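Local coordinates for protein N-glycosylase/DNA lyase (Methanocaldococcus jannaschii, PDB 3FHF) that is a DNA-repair enzyme, a glycosylase and lyase of the helix-hairpin-helix clan, with a mostly helical fold, at residues A[118-123]-A[148-153]; A[28-33]-A[197-202]; A[42-47]-A[108-113]. All blocks are in the same frame, centred on the assembly; numbering follows the deposited sequence.

Contact 1 (A[118-123]-A[148-153])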
# COMPACT_ATOMS: atom_id res chain seq x y z
N ASN A 118 -5.70 2.76 17.09
CA ASN A 118 -5.81 3.34 15.77
C ASN A 118 -4.87 2.65 14.79
O ASN A 118 -4.11 1.75 15.17
CB ASN A 118 -5.51 4.84 15.83
CG ASN A 118 -4.16 5.13 16.45
OD1 ASN A 118 -3.12 4.77 15.89
ND2 ASN A 118 -4.16 5.78 17.61
N GLU A 119 -4.92 3.08 13.54
CA GLU A 119 -4.11 2.53 12.46
C GLU A 119 -2.62 2.79 12.60
O GLU A 119 -1.81 2.01 12.12
CB GLU A 119 -4.60 3.10 11.12
CG GLU A 119 -4.61 4.62 11.10
CD GLU A 119 -5.41 5.21 9.96
OE1 GLU A 119 -4.89 5.31 8.83
OE2 GLU A 119 -6.58 5.56 10.19
N LYS A 120 -2.25 3.90 13.23
CA LYS A 120 -0.85 4.26 13.41
C LYS A 120 -0.16 3.26 14.34
O LYS A 120 0.96 2.82 14.07
CB LYS A 120 -0.74 5.67 14.00
CG LYS A 120 -0.67 6.80 12.97
CD LYS A 120 -1.76 6.69 11.92
CE LYS A 120 -1.65 7.79 10.88
NZ LYS A 120 -1.87 9.15 11.45
N VAL A 121 -0.85 2.92 15.42
CA VAL A 121 -0.32 1.97 16.39
C VAL A 121 -0.36 0.56 15.81
O VAL A 121 0.52 -0.26 16.07
CB VAL A 121 -1.14 2.03 17.70
CG1 VAL A 121 -0.84 0.83 18.56
CG2 VAL A 121 -0.82 3.31 18.46
N ALA A 122 -1.39 0.28 15.01
CA ALA A 122 -1.53 -1.04 14.39
C ALA A 122 -0.36 -1.24 13.42
O ALA A 122 0.23 -2.32 13.34
CB ALA A 122 -2.86 -1.14 13.64
N ARG A 123 -0.01 -0.17 12.71
CA ARG A 123 1.10 -0.22 11.76
C ARG A 123 2.39 -0.62 12.47
O ARG A 123 3.17 -1.43 11.95
CB ARG A 123 1.30 1.14 11.09
CG ARG A 123 2.45 1.15 10.08
CD ARG A 123 2.40 2.35 9.14
NE ARG A 123 2.44 3.62 9.84
CZ ARG A 123 2.30 4.80 9.25
NH1 ARG A 123 2.11 4.88 7.94
NH2 ARG A 123 2.31 5.91 9.98
N ASP A 148 -7.60 5.38 6.09
CA ASP A 148 -7.32 6.53 5.23
C ASP A 148 -6.17 7.47 5.54
O ASP A 148 -5.88 8.33 4.71
CB ASP A 148 -8.58 7.39 5.12
CG ASP A 148 -9.76 6.64 4.57
OD1 ASP A 148 -9.64 6.04 3.47
OD2 ASP A 148 -10.82 6.66 5.23
N ASP A 149 -5.52 7.32 6.68
CA ASP A 149 -4.47 8.25 7.04
C ASP A 149 -3.03 7.74 7.07
O ASP A 149 -2.23 8.19 7.89
CB ASP A 149 -4.83 8.92 8.38
CG ASP A 149 -4.05 10.20 8.64
OD1 ASP A 149 -3.77 10.95 7.67
OD2 ASP A 149 -3.73 10.48 9.81
N VAL A 150 -2.70 6.79 6.19
CA VAL A 150 -1.33 6.28 6.10
C VAL A 150 -0.87 6.35 4.65
O VAL A 150 -1.57 5.94 3.72
CB VAL A 150 -1.20 4.82 6.60
CG1 VAL A 150 -1.42 4.77 8.09
CG2 VAL A 150 -2.18 3.92 5.87
N ALA A 151 0.33 6.89 4.46
CA ALA A 151 0.91 7.02 3.13
C ALA A 151 1.68 5.77 2.78
O ALA A 151 2.26 5.12 3.65
CB ALA A 151 1.84 8.24 3.09
N ILE A 152 1.68 5.43 1.49
CA ILE A 152 2.40 4.29 0.97
C ILE A 152 3.56 4.93 0.24
O ILE A 152 3.42 5.38 -0.90
CB ILE A 152 1.55 3.50 -0.05
CG1 ILE A 152 0.24 3.06 0.62
CG2 ILE A 152 2.32 2.29 -0.54
CD1 ILE A 152 -0.81 2.54 -0.37
N ILE A 153 4.71 4.98 0.90
CA ILE A 153 5.88 5.64 0.33
C ILE A 153 6.77 4.68 -0.43
O ILE A 153 7.64 4.02 0.13
CB ILE A 153 6.66 6.35 1.46
CG1 ILE A 153 5.69 7.26 2.24
CG2 ILE A 153 7.80 7.18 0.89
CD1 ILE A 153 6.34 8.02 3.41
O HOH W 1 -8.66 5.88 8.64

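Contact 2 (A[28-33]-A[197-202])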
# COMPACT_ATOMS: atom_id res chain seq x y z
N LYS A 28 -14.77 4.65 -6.10
CA LYS A 28 -15.27 3.28 -6.07
C LYS A 28 -14.21 2.33 -5.51
O LYS A 28 -14.52 1.43 -4.74
CB LYS A 28 -15.66 2.82 -7.47
CG LYS A 28 -16.19 1.38 -7.55
CD LYS A 28 -17.44 1.21 -6.70
CE LYS A 28 -18.13 -0.13 -6.97
NZ LYS A 28 -17.29 -1.33 -6.68
N ARG A 29 -12.97 2.52 -5.93
CA ARG A 29 -11.88 1.68 -5.45
C ARG A 29 -11.73 1.89 -3.94
O ARG A 29 -11.51 0.93 -3.19
CB ARG A 29 -10.56 2.05 -6.16
CG ARG A 29 -9.39 1.14 -5.81
CD ARG A 29 -9.52 -0.26 -6.43
NE ARG A 29 -9.40 -0.22 -7.89
CZ ARG A 29 -10.43 -0.11 -8.72
NH1 ARG A 29 -11.67 -0.04 -8.25
NH2 ARG A 29 -10.22 -0.04 -10.03
N ILE A 30 -11.83 3.14 -3.51
CA ILE A 30 -11.72 3.46 -2.08
C ILE A 30 -12.84 2.75 -1.32
O ILE A 30 -12.62 2.17 -0.25
CB ILE A 30 -11.82 4.99 -1.85
CG1 ILE A 30 -10.55 5.69 -2.36
CG2 ILE A 30 -12.02 5.29 -0.36
CD1 ILE A 30 -9.27 5.28 -1.65
N GLN A 31 -14.05 2.78 -1.87
CA GLN A 31 -15.17 2.11 -1.23
C GLN A 31 -14.92 0.61 -1.12
O GLN A 31 -15.29 -0.01 -0.13
CB GLN A 31 -16.47 2.39 -1.99
CG GLN A 31 -17.00 3.78 -1.74
CD GLN A 31 -16.91 4.18 -0.27
OE1 GLN A 31 -16.02 4.93 0.14
NE2 GLN A 31 -17.83 3.67 0.54
N GLU A 32 -14.28 0.04 -2.13
CA GLU A 32 -13.97 -1.39 -2.08
C GLU A 32 -13.02 -1.68 -0.91
O GLU A 32 -13.15 -2.72 -0.26
CB GLU A 32 -13.37 -1.84 -3.42
CG GLU A 32 -14.30 -1.51 -4.60
CD GLU A 32 -13.76 -1.94 -5.95
OE1 GLU A 32 -12.54 -2.10 -6.10
OE2 GLU A 32 -14.58 -2.11 -6.89
N PHE A 33 -12.08 -0.78 -0.64
CA PHE A 33 -11.16 -0.98 0.49
C PHE A 33 -11.97 -0.92 1.79
O PHE A 33 -11.77 -1.73 2.69
CB PHE A 33 -10.08 0.11 0.54
CG PHE A 33 -9.19 0.16 -0.68
CD1 PHE A 33 -8.92 -0.98 -1.41
CD2 PHE A 33 -8.61 1.36 -1.07
CE1 PHE A 33 -8.07 -0.94 -2.52
CE2 PHE A 33 -7.76 1.42 -2.18
CZ PHE A 33 -7.49 0.27 -2.91
N LEU A 197 -4.99 10.49 2.68
CA LEU A 197 -3.81 9.85 2.11
C LEU A 197 -4.16 8.62 1.28
O LEU A 197 -3.51 8.35 0.28
CB LEU A 197 -2.82 9.46 3.22
CG LEU A 197 -2.03 10.65 3.78
CD1 LEU A 197 -1.22 10.21 4.98
CD2 LEU A 197 -1.12 11.21 2.68
N SER A 198 -5.19 7.88 1.68
CA SER A 198 -5.60 6.70 0.93
C SER A 198 -5.97 7.10 -0.51
O SER A 198 -5.58 6.44 -1.47
CB SER A 198 -6.81 6.04 1.60
OG SER A 198 -7.86 6.98 1.75
N GLU A 199 -6.73 8.19 -0.62
CA GLU A 199 -7.19 8.71 -1.91
C GLU A 199 -6.08 9.37 -2.72
O GLU A 199 -5.96 9.14 -3.93
CB GLU A 199 -8.31 9.73 -1.68
CG GLU A 199 -9.55 9.17 -1.01
CD GLU A 199 -10.50 10.24 -0.49
OE1 GLU A 199 -11.70 9.95 -0.36
OE2 GLU A 199 -10.05 11.37 -0.18
N LEU A 200 -5.26 10.18 -2.06
CA LEU A 200 -4.17 10.88 -2.73
C LEU A 200 -3.27 9.89 -3.45
O LEU A 200 -2.82 10.15 -4.57
CB LEU A 200 -3.33 11.67 -1.72
CG LEU A 200 -2.20 12.52 -2.30
CD1 LEU A 200 -2.80 13.65 -3.11
CD2 LEU A 200 -1.30 13.07 -1.19
N ASP A 201 -3.01 8.76 -2.80
CA ASP A 201 -2.15 7.73 -3.37
C ASP A 201 -2.63 7.29 -4.75
O ASP A 201 -1.82 7.12 -5.66
CB ASP A 201 -2.07 6.52 -2.43
CG ASP A 201 -1.27 5.38 -3.03
OD1 ASP A 201 -1.88 4.46 -3.63
OD2 ASP A 201 -0.02 5.42 -2.91
N LEU A 202 -3.94 7.09 -4.89
CA LEU A 202 -4.50 6.66 -6.16
C LEU A 202 -4.49 7.79 -7.20
O LEU A 202 -4.28 7.53 -8.39
CB LEU A 202 -5.93 6.12 -5.96
CG LEU A 202 -6.00 4.86 -5.08
CD1 LEU A 202 -7.44 4.36 -4.95
CD2 LEU A 202 -5.12 3.76 -5.69

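Contact 3 (A[42-47]-A[108-113])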
# COMPACT_ATOMS: atom_id res chain seq x y z
N GLU A 42 -10.00 -14.21 7.22
CA GLU A 42 -9.37 -14.90 6.10
C GLU A 42 -9.14 -13.94 4.94
O GLU A 42 -8.07 -13.95 4.32
CB GLU A 42 -10.23 -16.08 5.65
CG GLU A 42 -10.56 -17.07 6.77
CD GLU A 42 -11.42 -16.45 7.85
OE1 GLU A 42 -12.49 -15.90 7.52
OE2 GLU A 42 -11.04 -16.51 9.04
N GLU A 43 -10.14 -13.12 4.64
CA GLU A 43 -10.06 -12.15 3.55
C GLU A 43 -8.96 -11.13 3.82
O GLU A 43 -8.23 -10.74 2.91
CB GLU A 43 -11.40 -11.43 3.38
CG GLU A 43 -12.51 -12.32 2.83
CD GLU A 43 -12.24 -12.74 1.40
OE1 GLU A 43 -12.30 -11.86 0.50
OE2 GLU A 43 -11.98 -13.93 1.16
N TRP A 44 -8.85 -10.69 5.07
CA TRP A 44 -7.83 -9.73 5.45
C TRP A 44 -6.43 -10.35 5.32
O TRP A 44 -5.50 -9.69 4.86
CB TRP A 44 -8.05 -9.25 6.88
CG TRP A 44 -9.12 -8.22 7.04
CD1 TRP A 44 -10.42 -8.29 6.60
CD2 TRP A 44 -9.01 -6.97 7.74
NE1 TRP A 44 -11.12 -7.17 6.98
CE2 TRP A 44 -10.28 -6.35 7.68
CE3 TRP A 44 -7.96 -6.33 8.41
CZ2 TRP A 44 -10.52 -5.11 8.28
CZ3 TRP A 44 -8.21 -5.09 8.99
CH2 TRP A 44 -9.49 -4.50 8.92
N PHE A 45 -6.29 -11.62 5.72
CA PHE A 45 -4.99 -12.27 5.63
C PHE A 45 -4.52 -12.38 4.17
O PHE A 45 -3.31 -12.31 3.89
CB PHE A 45 -5.02 -13.68 6.24
CG PHE A 45 -3.66 -14.31 6.35
CD1 PHE A 45 -2.74 -13.84 7.27
CD2 PHE A 45 -3.27 -15.33 5.48
CE1 PHE A 45 -1.44 -14.36 7.34
CE2 PHE A 45 -1.98 -15.86 5.53
CZ PHE A 45 -1.06 -15.38 6.46
N LYS A 46 -5.46 -12.58 3.25
CA LYS A 46 -5.12 -12.66 1.84
C LYS A 46 -4.59 -11.32 1.34
O LYS A 46 -3.70 -11.29 0.49
CB LYS A 46 -6.34 -13.04 0.99
CG LYS A 46 -6.58 -14.53 0.79
CD LYS A 46 -7.11 -15.19 2.04
CE LYS A 46 -7.75 -16.53 1.71
NZ LYS A 46 -8.40 -17.15 2.90
N GLU A 47 -5.13 -10.23 1.86
CA GLU A 47 -4.66 -8.90 1.45
C GLU A 47 -3.28 -8.64 2.02
O GLU A 47 -2.47 -7.94 1.42
CB GLU A 47 -5.62 -7.81 1.91
CG GLU A 47 -6.87 -7.72 1.08
CD GLU A 47 -6.58 -7.47 -0.39
OE1 GLU A 47 -6.02 -6.40 -0.73
OE2 GLU A 47 -6.91 -8.34 -1.22
N ASN A 108 -5.59 -14.36 12.23
CA ASN A 108 -6.79 -13.62 12.59
C ASN A 108 -6.37 -12.15 12.65
O ASN A 108 -6.61 -11.45 13.62
CB ASN A 108 -7.32 -14.10 13.94
CG ASN A 108 -6.32 -13.89 15.07
OD1 ASN A 108 -5.12 -14.13 14.91
ND2 ASN A 108 -6.82 -13.47 16.23
N ILE A 109 -5.74 -11.71 11.56
CA ILE A 109 -5.21 -10.36 11.44
C ILE A 109 -6.23 -9.24 11.57
O ILE A 109 -5.90 -8.14 12.00
CB ILE A 109 -4.39 -10.24 10.11
CG1 ILE A 109 -3.47 -9.02 10.18
CG2 ILE A 109 -5.32 -10.17 8.90
CD1 ILE A 109 -2.46 -9.08 11.32
N LYS A 110 -7.49 -9.49 11.20
CA LYS A 110 -8.50 -8.44 11.32
C LYS A 110 -8.77 -8.14 12.80
O LYS A 110 -8.78 -6.98 13.22
CB LYS A 110 -9.80 -8.85 10.62
CG LYS A 110 -10.90 -7.80 10.74
CD LYS A 110 -12.17 -8.21 10.00
CE LYS A 110 -13.27 -7.16 10.20
NZ LYS A 110 -14.52 -7.50 9.45
N ASP A 111 -9.00 -9.18 13.60
CA ASP A 111 -9.26 -8.98 15.02
C ASP A 111 -8.08 -8.30 15.72
O ASP A 111 -8.28 -7.46 16.59
CB ASP A 111 -9.55 -10.32 15.71
CG ASP A 111 -10.72 -11.04 15.08
OD1 ASP A 111 -11.72 -10.37 14.73
OD2 ASP A 111 -10.65 -12.28 14.96
N ILE A 112 -6.87 -8.67 15.33
CA ILE A 112 -5.67 -8.07 15.92
C ILE A 112 -5.59 -6.59 15.55
O ILE A 112 -5.43 -5.73 16.42
CB ILE A 112 -4.39 -8.76 15.41
CG1 ILE A 112 -4.32 -10.20 15.90
CG2 ILE A 112 -3.16 -7.97 15.89
CD1 ILE A 112 -3.23 -11.04 15.23
N VAL A 113 -5.67 -6.30 14.26
CA VAL A 113 -5.59 -4.92 13.78
C VAL A 113 -6.66 -4.00 14.38
O VAL A 113 -6.37 -2.87 14.77
CB VAL A 113 -5.65 -4.86 12.22
CG1 VAL A 113 -5.88 -3.43 11.74
CG2 VAL A 113 -4.34 -5.38 11.64

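Contact 1 (A[118-123]-A[148-153])
Glu119, Lys120 and Arg123 reach from the start of helix 119-129 to Asp149 and Val150 in the loop leading to helix 155-163. Helix 119-129 and helix 135-144, joined by a short turn, probably correspond to the helix-hairpin-helix of this clan. Asn118 is the N-cap: its OD1 accepts from Val121 N at 3.0 Å, closing the first turn, a place where a short amide does well. Glu119 follows, an acid suited to a helix N-terminus. Its chi1 of 55°, with an extended chain beyond CG, points the carboxylate at two successive backbone amides, one met directly and one through a water. Asp149 N donates to the syn side of Glu119 OE1 at 3.0 Å, a bent bond (141° at the hydrogen), while a water that donates to Glu119 OE2 at 2.6 Å accepts the N-H of Asp148. Lys120, long and flexible, bends at chi2 and chi4 so that its NZ lies 2.8 Å from Asp149 OD2, a salt bridge entered from above the carboxylate plane. Asp149 OD1 is paired with Arg187, so each oxygen of the acid has a basic partner, which would probably favour its charged form. Buried Arg123 sends its guanidinium past Val150, its charge met by Glu183 of helix 176-192. The valine is a compact apolar cover: its CG1 lies over one guanidinium face, near the rim, 3.5 Å from Arg123 NH1.

Contact 2 (A[28-33]-A[197-202])
The Phe33 ring meets Leu202 obliquely, its CE2 4.1 Å from Leu202 CD1, while one face is covered from within its own helix by Arg29 O, 3.4 Å above the ring centre. The arrangement is helix-on-helix packing in an all-helical fold: helix 22-34 and helix 197-209 run in roughly opposite senses, their local axes 134° apart and 10.5 Å at closest approach. Leucine suits its place because a single methyl, CD1, fills the hollow between Phe33, Ile30 and Arg29. Ile30 CD1 approaches that methyl to 3.9 Å, and Arg29 offers its aliphatic CG at 3.9 Å from Leu202 CD1. The guanidinium of Arg29 is turned to other work: NH2 bonds to Val212 O near the C-terminus, and NH1 makes a weak bond to OE1 of Glu32, whose OE2 takes Lys28 NZ in the same salt-bridge network. Ile30 has the largest share of the buried surface, and its chi1 of -71° carries CG1 and CD1 toward Ser198 and Glu199. Ser198 is small enough to let the isoleucine close, and its OG is hydrogen-bonded to Asp148 OD1. Glu199 has a double character: OE2 accepts from the backbone N of Lys196, while its methylene CG packs 3.9 Å from Ile30 CG1.

Contact 3 (A[42-47]-A[108-113])
Trp44 and Lys110 make the tight half of this contact, the lysine chain lying flat across one face of the indole. Fully extended from chi1 (179°) onward, Lys110 lays CB, CG and CD over the ring system. Its CG forms a CH-pi contact, 3.6 Å from the centroid of the Trp44 six-membered ring and 17° off the normal, and its CD comes within 3.4 Å of Trp44 NE1. Lysine suits a partly exposed site: its methylenes cover the aromatic face while NZ goes on to bond Lys37 O and Lys39 O. Trp44 NE1 donates to Phe36 O, which fixes the turn of the indole. Ile109 CG2 is also close, 3.5 Å from Trp44 CB and 3.6 Å from the backbone Phe45 N. Elsewhere the fit slackens: Val113 CG1 lies at the indole edge, 4.0 Å from Trp44 CZ3, and Phe45 CB is 4.4 Å from Ile109 CG2. On the solvent side the exposed Glu42 and Asp111 bond to Ser40 and Asn41. The local axes of 42-47 and 109-113 are 87° apart, and around them Phe141 of helix 135-144 touches both Trp44 and Ile109, Phe125 of helix 119-129 packs on Ile109, and Leu74 of helix 72-75 lies against Phe45.

Contact 2 spans the chain most widely, tying helix 22-34 to the last helix, 197-209; contacts 3 and 1 fall in that order within the interval it encloses. Contacts 1 and 2 have centres about 14 Å apart and touch through the polar link from Asp148 to Ser198 and through Leu197, which packs on the loop 148-153. Contact 3 lies about 16 Å from contact 1 and 19 Å from contact 2, centre to centre; helices 109-115 and 119-129, consecutive in the chain, join it to contact 1. Helix 135-144 borders all three, so early, middle and late helices gather around the probable second helix of the helix-hairpin-helix.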